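Long-range contact in macromomycin (Streptomyces macromomyceticus, PDB 2MCM), which binds non-covalently the cytotoxic and mutagenic chromophore of the antibiotic auromomycin, which intercalates weakly into DNA and breaks its strands: residues Q16-S21 / L66-S71. Residues are numbered along the deposited sequence; the frame is centred on the assembly and turned at random.
Sequences QTVTVS and LKVHSS
L66 O accepts the amide hydrogen of V18 in a nearly straight bond, V18 N to L66 O 2.8 Å. T17 CA also makes a weak CH contact to L66 O (3.5 Å), and V18 CG2 lies against that oxygen. L66 N returns a bond to V18 O (3.0 Å), which closes the hydrogen-bonded pair V18–L66. Two residues along, past the T17–K67 pair, V68 N donates to Q16 O at 2.9 Å, and K67 CA adds a CH contact to that oxygen. T17 and K67 form the non-hydrogen-bonded pair in between, their CA atoms 4.3 Å apart. This ladder joins two antiparallel strands of the three-stranded sheet 3-7, 16-23, 62-68, in the beta-sandwich of the neocarzinostatin family; 62-68 is an edge strand within the chain, and 16-23 lies in the middle. V18, V20, L66 and V68 turn to the buried face. There V18 CG2, set between its own backbone N and carbonyl carbon, meets V68 CG1 at 4.1 Å, the two side chains crossing at about a right angle. V20 CG2 rests on L66 CB, 4.2 Å away, while V18 and V20 also touch V6 and V4 of strand 3-7, and V68 packs on F111. T17 and K67 occupy the outer, exposed face, where the lysine's chain bends at chi3 (-61°) and leads away from 16-21.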
ATOM      1  N   GLN A  16      -7.504   4.483  10.654  1.00  8.93           N
ATOM      2  CA  GLN A  16      -6.517   5.524  10.840  1.00  9.18           C
ATOM      3  C   GLN A  16      -5.913   6.026   9.541  1.00  8.66           C
ATOM      4  O   GLN A  16      -5.658   5.152   8.604  1.00  9.73           O
ATOM      5  CB  GLN A  16      -5.310   5.055  11.729  1.00  8.67           C
ATOM      6  CG  GLN A  16      -4.392   6.213  12.105  1.00  9.26           C
ATOM      7  CD  GLN A  16      -3.541   5.851  13.341  1.00  8.79           C
ATOM      8  OE1 GLN A  16      -3.698   4.756  13.838  1.00 11.89           O
ATOM      9  NE2 GLN A  16      -2.749   6.774  13.839  1.00 12.05           N
ATOM     10  N   THR A  17      -5.669   7.269   9.370  1.00  9.18           N
ATOM     11  CA  THR A  17      -5.061   7.806   8.156  1.00  9.40           C
ATOM     12  C   THR A  17      -3.554   7.806   8.366  1.00 11.69           C
ATOM     13  O   THR A  17      -3.122   8.365   9.386  1.00 12.11           O
ATOM     14  CB  THR A  17      -5.486   9.316   7.870  1.00 11.73           C
ATOM     15  OG1 THR A  17      -6.901   9.230   7.633  1.00 12.61           O
ATOM     16  CG2 THR A  17      -4.786   9.846   6.590  1.00 13.03           C
ATOM     17  N   VAL A  18      -2.793   7.245   7.414  1.00  9.94           N
ATOM     18  CA  VAL A  18      -1.297   7.339   7.590  1.00 10.80           C
ATOM     19  C   VAL A  18      -0.765   8.146   6.410  1.00  9.15           C
ATOM     20  O   VAL A  18      -1.537   8.338   5.415  1.00 10.31           O
ATOM     21  CB  VAL A  18      -0.687   5.940   7.642  1.00 10.34           C
ATOM     22  CG1 VAL A  18      -1.168   5.080   8.803  1.00 12.46           C
ATOM     23  CG2 VAL A  18      -0.831   5.176   6.340  1.00 11.71           C
ATOM     24  N   THR A  19       0.451   8.633   6.460  1.00 10.08           N
ATOM     25  CA  THR A  19       0.987   9.376   5.327  1.00 10.85           C
ATOM     26  C   THR A  19       2.083   8.473   4.661  1.00 10.44           C
ATOM     27  O   THR A  19       2.924   8.024   5.464  1.00 11.05           O
ATOM     28  CB  THR A  19       1.644  10.715   5.801  1.00 13.33           C
ATOM     29  OG1 THR A  19       0.546  11.497   6.414  1.00 15.64           O
ATOM     30  CG2 THR A  19       2.367  11.468   4.667  1.00 13.77           C
ATOM     31  N   VAL A  20       1.952   8.300   3.408  1.00 10.07           N
ATOM     32  CA  VAL A  20       2.990   7.488   2.663  1.00 10.05           C
ATOM     33  C   VAL A  20       3.871   8.491   1.956  1.00 10.51           C
ATOM     34  O   VAL A  20       3.352   9.250   1.109  1.00 11.99           O
ATOM     35  CB  VAL A  20       2.305   6.556   1.682  1.00 11.26           C
ATOM     36  CG1 VAL A  20       3.363   5.739   0.872  1.00 12.27           C
ATOM     37  CG2 VAL A  20       1.328   5.609   2.331  1.00 11.76           C
ATOM     38  N   SER A  21       5.146   8.570   2.220  1.00 10.78           N
ATOM     39  CA  SER A  21       6.098   9.488   1.589  1.00 12.49           C
ATOM     40  C   SER A  21       7.145   8.636   0.821  1.00 12.59           C
ATOM     41  O   SER A  21       7.780   7.785   1.466  1.00 13.48           O
ATOM     42  CB  SER A  21       6.929  10.353   2.517  1.00 16.17           C
ATOM     43  OG  SER A  21       6.029  11.041   3.372  1.00 22.21           O
ATOM     44  N   LEU A  66      -3.372   7.693   3.166  1.00  7.53           N
ATOM     45  CA  LEU A  66      -3.974   6.408   2.969  1.00  7.55           C
ATOM     46  C   LEU A  66      -4.735   5.987   4.233  1.00  8.77           C
ATOM     47  O   LEU A  66      -4.108   6.033   5.292  1.00  8.88           O
ATOM     48  CB  LEU A  66      -2.840   5.352   2.611  1.00  9.77           C
ATOM     49  CG  LEU A  66      -3.332   3.935   2.469  1.00 10.12           C
ATOM     50  CD1 LEU A  66      -4.200   3.708   1.262  1.00 11.08           C
ATOM     51  CD2 LEU A  66      -2.128   2.953   2.415  1.00 10.85           C
ATOM     52  N   LYS A  67      -6.003   5.606   4.076  1.00  8.53           N
ATOM     53  CA  LYS A  67      -6.724   5.135   5.283  1.00 10.42           C
ATOM     54  C   LYS A  67      -6.480   3.647   5.434  1.00 10.01           C
ATOM     55  O   LYS A  67      -6.777   2.893   4.433  1.00 12.67           O
ATOM     56  CB  LYS A  67      -8.219   5.484   5.103  1.00 12.51           C
ATOM     57  CG  LYS A  67      -8.899   5.381   6.492  1.00 17.31           C
ATOM     58  CD  LYS A  67     -10.377   5.820   6.422  1.00 20.00           C
ATOM     59  CE  LYS A  67     -10.511   7.268   5.980  1.00 22.60           C
ATOM     60  NZ  LYS A  67     -11.971   7.742   6.126  1.00 25.24           N
ATOM     61  N   VAL A  68      -6.028   3.157   6.561  1.00  9.06           N
ATOM     62  CA  VAL A  68      -5.765   1.712   6.730  1.00  9.45           C
ATOM     63  C   VAL A  68      -6.760   1.075   7.667  1.00 10.65           C
ATOM     64  O   VAL A  68      -7.381   1.751   8.523  1.00 10.44           O
ATOM     65  CB  VAL A  68      -4.315   1.421   7.243  1.00 11.14           C
ATOM     66  CG1 VAL A  68      -3.319   1.874   6.166  1.00 12.34           C
ATOM     67  CG2 VAL A  68      -4.075   2.055   8.605  1.00 12.29           C
ATOM     68  N   HIS A  69      -6.937  -0.210   7.520  1.00  9.62           N
ATOM     69  CA  HIS A  69      -7.905  -0.973   8.320  1.00 10.92           C
ATOM     70  C   HIS A  69      -7.270  -2.271   8.814  1.00 10.41           C
ATOM     71  O   HIS A  69      -6.399  -2.862   8.181  1.00 10.62           O
ATOM     72  CB  HIS A  69      -9.168  -1.302   7.483  1.00 12.07           C
ATOM     73  CG  HIS A  69      -9.886  -0.049   6.997  1.00 13.47           C
ATOM     74  ND1 HIS A  69      -9.691   0.612   5.862  1.00 14.89           N
ATOM     75  CD2 HIS A  69     -10.830   0.658   7.696  1.00 14.81           C
ATOM     76  CE1 HIS A  69     -10.490   1.693   5.810  1.00 16.80           C
ATOM     77  NE2 HIS A  69     -11.197   1.720   6.934  1.00 15.36           N
ATOM     78  N   SER A  70      -7.695  -2.631  10.029  1.00 10.38           N
ATOM     79  CA  SER A  70      -7.046  -3.838  10.632  1.00 11.84           C
ATOM     80  C   SER A  70      -7.454  -5.104   9.959  1.00 12.33           C
ATOM     81  O   SER A  70      -6.715  -6.105  10.117  1.00 13.04           O
ATOM     82  CB  SER A  70      -7.213  -3.887  12.160  1.00 14.05           C
ATOM     83  OG  SER A  70      -8.608  -3.857  12.419  1.00 14.97           O
ATOM     84  N   SER A  71      -8.574  -5.120   9.272  1.00 11.64           N
ATOM     85  CA  SER A  71      -9.015  -6.281   8.472  1.00 13.02           C
ATOM     86  C   SER A  71      -9.544  -5.659   7.181  1.00 13.25           C
ATOM     87  O   SER A  71     -10.160  -4.537   7.245  1.00 13.48           O
ATOM     88  CB  SER A  71     -10.066  -7.158   9.104  1.00 13.56           C
ATOM     89  OG  SER A  71      -9.560  -7.823  10.261  0.60 16.05           O
TER